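Local structure of putative aldo/keto reductase (Salmonella enterica subsp. enterica serovar Typhimurium, 4R9O) at residues Ser39-His44 with Ala65-Ala70; His76-Leu81 with Leu120-Leu125; Arg230-Val235 with Trp288-Lys293. The protein is a TIM-barrel member of the aldo/keto reductase family that may function as an NADP-dependent oxidoreductase. All coordinates share one frame; numbering follows the deposited sequence. Where two conformers were deposited one is given.

Contact 1: residues Ser39-His44 with Ala65-Ala70; sequences SFIEEH and AAFGEA
Ile41 and Phe67 show how two adjacent helices can be joined by a few apolar atoms, with no hydrogen bond between 39-44 and 65-70. The terminal methyl of Ile41 does nearly all the touching: CD1 lies 3.6 Å from Phe67 CE1 and, again at 3.6 Å, from Phe67 CZ. It therefore meets the far end of the ring obliquely, astride one ring bond. The same methyl also reaches Ala70, with Ile41 CD1 4.1 Å from Ala70 CB, so it fits between a ring and a methyl that are one helical turn apart on 65-70. The torsions account for this reach. In Ile41 the CG1 branch stands opposite the carbonyl carbon (chi1 -66°), and chi2 of 170° extends CD1 straight out toward the other helix. The Phe67 ring, swung opposite its own backbone N (chi1 -161°), reaches toward the Ile41 methyl; the backbones stay apart, the nearest CA atoms, of Ile41 and Ala70, being 8.7 Å from each other. These helices, 34-46 and 63-73, belong to the TIM barrel: each lies in a beta-alpha-beta crossover, the first linking strand 16-23 to strand 51-53 and the second linking strand 51-53 to strand 82-90, so they are neighbours on the outer layer. One shell further out, Phe67 makes edge-to-face ring contacts with His54 and Tyr24, while its side chain stays about 10 Å from that of Tyr58, the probable proton donor. Tyr24 also packs against Ile41, and its hydroxyl is hydrogen-bonded to His44 NE2, with His44 ND1 bonded to Val49 O. The His44 imidazole, its rotation thus fixed at two nitrogens, lies with one face under the Ile41 carbonyl, Ile41 O being 3.6 Å above the ring plane and over its centre.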
# COMPACT_ATOMS: atom_id res chain seq x y z
N SER C 39 -3.37 45.26 -17.98
CA SER C 39 -2.37 45.85 -17.09
C SER C 39 -1.54 44.78 -16.37
O SER C 39 -0.32 44.93 -16.24
CB SER C 39 -3.05 46.76 -16.07
OG SER C 39 -3.85 47.71 -16.73
N PHE C 40 -2.20 43.72 -15.91
CA PHE C 40 -1.53 42.62 -15.22
C PHE C 40 -0.55 41.89 -16.14
O PHE C 40 0.57 41.57 -15.73
CB PHE C 40 -2.57 41.62 -14.66
CG PHE C 40 -1.95 40.44 -13.98
CD1 PHE C 40 -1.38 40.57 -12.73
CD2 PHE C 40 -1.95 39.19 -14.59
CE1 PHE C 40 -0.80 39.48 -12.09
CE2 PHE C 40 -1.37 38.09 -13.96
CZ PHE C 40 -0.80 38.23 -12.72
N ILE C 41 -0.98 41.62 -17.37
CA ILE C 41 -0.11 41.03 -18.38
C ILE C 41 1.10 41.92 -18.63
O ILE C 41 2.24 41.46 -18.59
CB ILE C 41 -0.87 40.80 -19.71
CG1 ILE C 41 -1.96 39.74 -19.53
CG2 ILE C 41 0.10 40.39 -20.82
CD1 ILE C 41 -2.91 39.62 -20.70
N GLU C 42 0.85 43.21 -18.88
CA GLU C 42 1.93 44.17 -19.09
C GLU C 42 2.90 44.21 -17.91
O GLU C 42 4.09 44.40 -18.09
CB GLU C 42 1.36 45.57 -19.34
CG GLU C 42 0.70 45.72 -20.69
CD GLU C 42 0.15 47.11 -20.91
OE1 GLU C 42 -0.00 47.85 -19.91
OE2 GLU C 42 -0.13 47.46 -22.07
N GLU C 43 2.37 44.02 -16.70
CA GLU C 43 3.21 44.09 -15.50
C GLU C 43 4.11 42.86 -15.35
O GLU C 43 5.26 42.99 -14.92
CB GLU C 43 2.34 44.28 -14.25
CG GLU C 43 2.10 45.76 -13.92
CD GLU C 43 1.02 45.99 -12.88
OE1 GLU C 43 0.23 45.06 -12.61
OE2 GLU C 43 0.96 47.11 -12.32
N HIS C 44 3.63 41.67 -15.69
CA HIS C 44 4.51 40.52 -15.52
C HIS C 44 5.44 40.43 -16.74
O HIS C 44 6.57 39.94 -16.63
CB HIS C 44 3.73 39.21 -15.25
CG HIS C 44 2.96 38.63 -16.40
ND1 HIS C 44 3.56 38.20 -17.57
CD2 HIS C 44 1.65 38.31 -16.52
CE1 HIS C 44 2.64 37.69 -18.37
NE2 HIS C 44 1.47 37.73 -17.75
N ALA C 65 -11.04 32.50 -23.39
CA ALA C 65 -11.77 33.59 -24.02
C ALA C 65 -11.59 34.90 -23.26
O ALA C 65 -11.57 35.97 -23.86
CB ALA C 65 -13.25 33.25 -24.13
N ALA C 66 -11.51 34.82 -21.94
CA ALA C 66 -11.29 36.01 -21.13
C ALA C 66 -9.91 36.60 -21.44
O ALA C 66 -9.73 37.82 -21.50
CB ALA C 66 -11.41 35.70 -19.65
N PHE C 67 -8.95 35.72 -21.68
CA PHE C 67 -7.60 36.15 -22.03
C PHE C 67 -7.58 36.81 -23.41
O PHE C 67 -6.93 37.84 -23.60
CB PHE C 67 -6.63 34.97 -22.00
CG PHE C 67 -5.20 35.38 -21.91
CD1 PHE C 67 -4.61 35.62 -20.68
CD2 PHE C 67 -4.43 35.54 -23.06
CE1 PHE C 67 -3.28 36.00 -20.59
CE2 PHE C 67 -3.10 35.93 -22.97
CZ PHE C 67 -2.52 36.15 -21.74
N GLY C 68 -8.28 36.22 -24.36
CA GLY C 68 -8.35 36.77 -25.71
C GLY C 68 -9.00 38.14 -25.79
O GLY C 68 -8.74 38.91 -26.71
N GLU C 69 -9.86 38.46 -24.82
CA GLU C 69 -10.45 39.80 -24.76
C GLU C 69 -9.40 40.85 -24.42
O GLU C 69 -9.46 41.97 -24.92
CB GLU C 69 -11.57 39.84 -23.73
CG GLU C 69 -12.80 39.04 -24.11
CD GLU C 69 -13.84 39.04 -23.01
OE1 GLU C 69 -13.52 39.46 -21.87
OE2 GLU C 69 -14.99 38.63 -23.28
N ALA C 70 -8.45 40.48 -23.57
CA ALA C 70 -7.35 41.38 -23.23
C ALA C 70 -6.42 41.55 -24.43
O ALA C 70 -5.99 42.66 -24.74
CB ALA C 70 -6.57 40.86 -22.03

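Contact 2: residues His76-Leu81 with Leu120-Leu125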
# COMPACT_ATOMS: atom_id res chain seq x y z
N HIS C 76 -0.65 44.25 -29.59
CA HIS C 76 0.81 44.26 -29.64
C HIS C 76 1.41 43.27 -28.64
O HIS C 76 2.56 42.87 -28.78
CB HIS C 76 1.34 45.67 -29.37
CG HIS C 76 1.00 46.19 -28.01
ND1 HIS C 76 -0.26 46.64 -27.67
CD2 HIS C 76 1.75 46.34 -26.89
CE1 HIS C 76 -0.27 47.03 -26.41
NE2 HIS C 76 0.94 46.86 -25.92
N LEU C 77 0.63 42.88 -27.63
CA LEU C 77 1.10 41.99 -26.58
C LEU C 77 1.37 40.58 -27.09
O LEU C 77 2.27 39.89 -26.60
CB LEU C 77 0.10 41.91 -25.43
CG LEU C 77 -0.23 43.17 -24.65
CD1 LEU C 77 -0.99 42.80 -23.38
CD2 LEU C 77 1.02 43.97 -24.32
N ARG C 78 0.57 40.15 -28.07
CA ARG C 78 0.60 38.80 -28.61
C ARG C 78 2.01 38.32 -28.97
O ARG C 78 2.43 37.24 -28.57
CB ARG C 78 -0.30 38.72 -29.84
CG ARG C 78 -0.30 37.37 -30.55
CD ARG C 78 -0.72 36.27 -29.61
NE ARG C 78 0.43 35.58 -29.06
CZ ARG C 78 0.89 34.41 -29.50
NH1 ARG C 78 1.95 33.87 -28.93
NH2 ARG C 78 0.28 33.79 -30.50
N GLU C 79 2.72 39.14 -29.74
CA GLU C 79 4.06 38.81 -30.20
C GLU C 79 5.06 38.70 -29.05
O GLU C 79 6.11 38.09 -29.20
CB GLU C 79 4.55 39.87 -31.19
CG GLU C 79 3.59 40.17 -32.31
CD GLU C 79 3.84 41.55 -32.91
OE1 GLU C 79 3.91 42.53 -32.13
OE2 GLU C 79 3.97 41.66 -34.15
N LYS C 80 4.72 39.30 -27.92
CA LYS C 80 5.63 39.35 -26.79
C LYS C 80 5.46 38.14 -25.86
O LYS C 80 6.25 37.95 -24.94
CB LYS C 80 5.42 40.65 -25.99
CG LYS C 80 5.57 41.92 -26.81
CD LYS C 80 5.46 43.15 -25.91
CE LYS C 80 5.62 44.46 -26.69
NZ LYS C 80 4.48 44.72 -27.61
N LEU C 81 4.44 37.34 -26.13
CA LEU C 81 4.12 36.20 -25.28
C LEU C 81 4.41 34.86 -25.96
O LEU C 81 4.36 34.75 -27.18
CB LEU C 81 2.65 36.23 -24.87
CG LEU C 81 2.08 37.46 -24.17
CD1 LEU C 81 0.57 37.56 -24.38
CD2 LEU C 81 2.41 37.40 -22.69
N LEU C 120 -8.46 32.82 -27.83
CA LEU C 120 -7.32 33.65 -27.48
C LEU C 120 -7.12 34.81 -28.46
O LEU C 120 -6.25 35.65 -28.26
CB LEU C 120 -6.05 32.79 -27.42
CG LEU C 120 -6.03 31.71 -26.33
CD1 LEU C 120 -4.93 30.67 -26.57
CD2 LEU C 120 -5.88 32.34 -24.95
N ALA C 121 -7.94 34.84 -29.50
CA ALA C 121 -7.88 35.86 -30.55
C ALA C 121 -6.48 35.97 -31.16
O ALA C 121 -5.91 37.06 -31.25
CB ALA C 121 -8.34 37.22 -30.02
N THR C 122 -5.94 34.83 -31.59
CA THR C 122 -4.62 34.78 -32.21
C THR C 122 -4.58 33.69 -33.28
O THR C 122 -5.40 32.77 -33.27
CB THR C 122 -3.51 34.53 -31.16
OG1 THR C 122 -2.23 34.66 -31.79
CG2 THR C 122 -3.65 33.13 -30.57
N ASP C 123 -3.63 33.78 -34.21
CA ASP C 123 -3.60 32.82 -35.31
C ASP C 123 -2.60 31.70 -35.12
O ASP C 123 -2.48 30.83 -35.99
CB ASP C 123 -3.32 33.52 -36.64
CG ASP C 123 -2.04 34.31 -36.63
OD1 ASP C 123 -1.71 34.91 -37.68
OD2 ASP C 123 -1.36 34.36 -35.58
N TYR C 124 -1.86 31.70 -34.01
CA TYR C 124 -0.98 30.57 -33.71
C TYR C 124 -0.80 30.38 -32.21
O TYR C 124 -0.90 31.33 -31.43
CB TYR C 124 0.39 30.75 -34.38
CG TYR C 124 1.30 31.74 -33.69
CD1 TYR C 124 2.27 31.31 -32.78
CD2 TYR C 124 1.18 33.10 -33.93
CE1 TYR C 124 3.09 32.22 -32.14
CE2 TYR C 124 2.00 34.01 -33.30
CZ TYR C 124 2.96 33.57 -32.40
OH TYR C 124 3.77 34.49 -31.78
N LEU C 125 -0.53 29.13 -31.82
CA LEU C 125 -0.16 28.78 -30.46
C LEU C 125 1.30 28.41 -30.46
O LEU C 125 1.78 27.78 -31.40
CB LEU C 125 -0.99 27.60 -29.93
CG LEU C 125 -2.52 27.62 -30.08
CD1 LEU C 125 -3.10 26.24 -29.76
CD2 LEU C 125 -3.17 28.68 -29.21
O HOH W 1 5.31 33.69 -29.77
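Arg78 lays its guanidinium over one face of the Tyr124 ring, an off-centre cation-pi contact in which Arg78 CZ is 4.1 Å from the ring centroid and the two planes are tilted 33° apart. NH2 leads the approach, with Arg78 NH2 3.3 Å from Tyr124 CZ. The same nitrogen donates an almost straight hydrogen bond (170°) to Thr122, Arg78 NH2 to Thr122 OG1 being 3.0 Å and the hydroxyl lying in the guanidinium plane. A weak, bent bond from it to Tyr124 O adds to the grip. Bends at chi2 and chi3 fold the arginine back, so that NH1 can also donate to the carbonyl of its own segment, with 3.1 Å from Arg78 NH1 to Leu81 O, the donor standing above the carbonyl plane. NH1 has its salt-bridge partner outside the contact, in Asp126. A water at the edge of the Tyr124 ring links the two segments: Tyr124 OH donates to it at 2.7 Å, and the water in turn donates to Leu81 O. With bonds on both terminal nitrogens, the guanidinium can hardly turn. The two segments are the loops leading into strands 82-90 and 125-130, parallel neighbours in the barrel sheet; 76-81 follows helix 63-73, whereas the other loop leaves helix 106-119 through a Schellman motif at Ala121.

Contact 3: residues Arg230-Val235 with Trp288-Lys293; sequences RQELSV and WFRIRK
Glu232, Ile291 and Arg290 give up the most surface where helix 227-240, set between barrel strands 210-212 and 261-264, runs nearly antiparallel to 285-296, the last helix of the chain, the local axes 10.2 Å apart at 169°. The bent Glu232 side chain reaches across so that its two oxygens meet different neighbours: OE2 lies 3.7 Å from Arg290 CD, whereas Glu232 OE1 rests 4.0 Å from Ile291 CD1. The carboxylate and guanidinium planes stand almost perpendicular, and the pair forms only a long salt bridge, 3.9 Å from Glu232 OE2 to Arg290 NH2. The stronger partner of Arg290 lies outside the contact: its NH1 forms a salt bridge with Glu239 on helix 227-240. Beside this polar pair, Leu233 CD2 comes tightly to within 3.4 Å of Ile291 CD1, the two side chains crossing at about a right angle. Leu233 also touches Leu220, which probably belongs to the NADP-binding segment, and Asp29 of the third subunit forms a salt bridge with Arg230. The chemistry is thus divided: a close aliphatic contact beside a loose ionic one. Burial of Glu232 OE1 without a polar partner and the nearby guanidinium would probably pull the ionisation in opposite directions, so no net shift can be inferred.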
# COMPACT_ATOMS: atom_id res chain seq x y z
N ARG C 230 5.19 24.99 7.53
CA ARG C 230 5.28 26.35 7.04
C ARG C 230 6.28 27.17 7.86
O ARG C 230 7.01 28.00 7.32
CB ARG C 230 3.90 27.00 7.08
CG ARG C 230 3.91 28.46 6.80
CD ARG C 230 2.51 29.02 6.76
NE ARG C 230 2.54 30.47 6.70
CZ ARG C 230 1.46 31.24 6.76
NH1 ARG C 230 1.59 32.56 6.70
NH2 ARG C 230 0.26 30.68 6.89
N GLN C 231 6.33 26.88 9.15
CA GLN C 231 7.22 27.57 10.08
C GLN C 231 8.68 27.09 10.02
O GLN C 231 9.58 27.83 10.41
CB GLN C 231 6.67 27.48 11.50
CG GLN C 231 5.24 28.01 11.58
CD GLN C 231 4.60 27.84 12.94
OE1 GLN C 231 5.23 27.40 13.90
NE2 GLN C 231 3.31 28.18 13.02
N GLU C 232 8.92 25.88 9.51
CA GLU C 232 10.30 25.45 9.26
C GLU C 232 10.83 26.11 7.98
O GLU C 232 12.02 26.40 7.87
CB GLU C 232 10.40 23.93 9.15
CG GLU C 232 11.65 23.31 9.79
CD GLU C 232 12.90 23.44 8.92
OE1 GLU C 232 12.76 23.70 7.70
OE2 GLU C 232 14.02 23.27 9.46
N LEU C 233 9.95 26.35 7.02
CA LEU C 233 10.32 27.13 5.84
C LEU C 233 10.66 28.58 6.25
O LEU C 233 11.52 29.22 5.62
CB LEU C 233 9.18 27.12 4.81
CG LEU C 233 9.07 25.89 3.89
CD1 LEU C 233 7.65 25.73 3.33
CD2 LEU C 233 10.06 26.01 2.75
N SER C 234 10.02 29.09 7.29
CA SER C 234 10.27 30.45 7.77
C SER C 234 11.63 30.56 8.43
O SER C 234 12.26 31.61 8.39
CB SER C 234 9.19 30.91 8.75
OG SER C 234 7.95 31.07 8.09
N VAL C 235 12.08 29.47 9.05
CA VAL C 235 13.40 29.42 9.66
C VAL C 235 14.49 29.48 8.60
O VAL C 235 15.48 30.20 8.72
CB VAL C 235 13.59 28.15 10.51
CG1 VAL C 235 14.98 28.11 11.12
CG2 VAL C 235 12.52 28.07 11.60
N TRP C 288 18.12 22.30 1.34
CA TRP C 288 17.21 21.58 0.46
C TRP C 288 16.73 20.31 1.14
O TRP C 288 15.55 19.97 1.09
CB TRP C 288 17.88 21.25 -0.89
CG TRP C 288 16.92 20.71 -1.92
CD1 TRP C 288 16.26 21.43 -2.88
CD2 TRP C 288 16.51 19.34 -2.11
NE1 TRP C 288 15.46 20.60 -3.64
CE2 TRP C 288 15.61 19.31 -3.19
CE3 TRP C 288 16.83 18.14 -1.46
CZ2 TRP C 288 15.01 18.13 -3.64
CZ3 TRP C 288 16.25 16.97 -1.92
CH2 TRP C 288 15.34 16.97 -2.99
N PHE C 289 17.64 19.60 1.79
CA PHE C 289 17.29 18.32 2.39
C PHE C 289 16.49 18.50 3.67
O PHE C 289 15.59 17.70 3.97
CB PHE C 289 18.55 17.49 2.62
CG PHE C 289 18.99 16.73 1.39
CD1 PHE C 289 18.35 15.55 1.03
CD2 PHE C 289 20.00 17.21 0.57
CE1 PHE C 289 18.73 14.86 -0.11
CE2 PHE C 289 20.39 16.51 -0.57
CZ PHE C 289 19.75 15.34 -0.90
N ARG C 290 16.80 19.56 4.41
CA ARG C 290 16.02 19.93 5.59
C ARG C 290 14.57 20.23 5.21
O ARG C 290 13.65 19.82 5.91
CB ARG C 290 16.62 21.16 6.28
CG ARG C 290 17.25 20.87 7.61
CD ARG C 290 17.36 22.17 8.42
NE ARG C 290 18.24 23.13 7.76
CZ ARG C 290 18.31 24.42 8.09
NH1 ARG C 290 19.15 25.22 7.43
NH2 ARG C 290 17.56 24.91 9.06
N ILE C 291 14.39 20.96 4.12
CA ILE C 291 13.06 21.19 3.55
C ILE C 291 12.35 19.89 3.19
O ILE C 291 11.21 19.67 3.59
CB ILE C 291 13.13 22.05 2.30
CG1 ILE C 291 13.59 23.44 2.68
CG2 ILE C 291 11.75 22.17 1.67
CD1 ILE C 291 12.67 24.01 3.69
N ARG C 292 13.03 19.05 2.42
CA ARG C 292 12.46 17.76 2.01
C ARG C 292 11.93 16.99 3.22
O ARG C 292 10.79 16.51 3.20
CB ARG C 292 13.51 16.92 1.28
CG ARG C 292 13.05 15.48 0.99
CD ARG C 292 14.20 14.64 0.46
NE ARG C 292 13.84 13.22 0.35
CZ ARG C 292 13.44 12.64 -0.78
NH1 ARG C 292 13.35 13.35 -1.90
NH2 ARG C 292 13.13 11.35 -0.80
N LYS C 293 12.75 16.92 4.26
CA LYS C 293 12.46 16.12 5.44
C LYS C 293 11.36 16.74 6.30
O LYS C 293 10.53 16.03 6.87
CB LYS C 293 13.74 15.93 6.26
CG LYS C 293 14.80 15.13 5.51
CD LYS C 293 16.09 14.98 6.29
CE LYS C 293 17.08 14.08 5.54
NZ LYS C 293 18.33 13.86 6.30

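Contacts 1, 2 and 3 follow one another along the chain, each closing before the next opens, and all lie in the same aldo/keto reductase fold. Contacts 1 and 2 are neighbours, their centres 11 Å apart: helix 63-73 supplies half of the first and runs into the loop of the second, and Leu77 packs on Ile41 and Leu120 on Phe67, making one continuous patch. Contact 3 is separate, its centre about 35 Å from that of contact 1 and about 40 Å from that of contact 2, across the centre of the chain from contact 2. It joins late helices that touch other subunits, whereas no other subunit touches contacts 1 and 2.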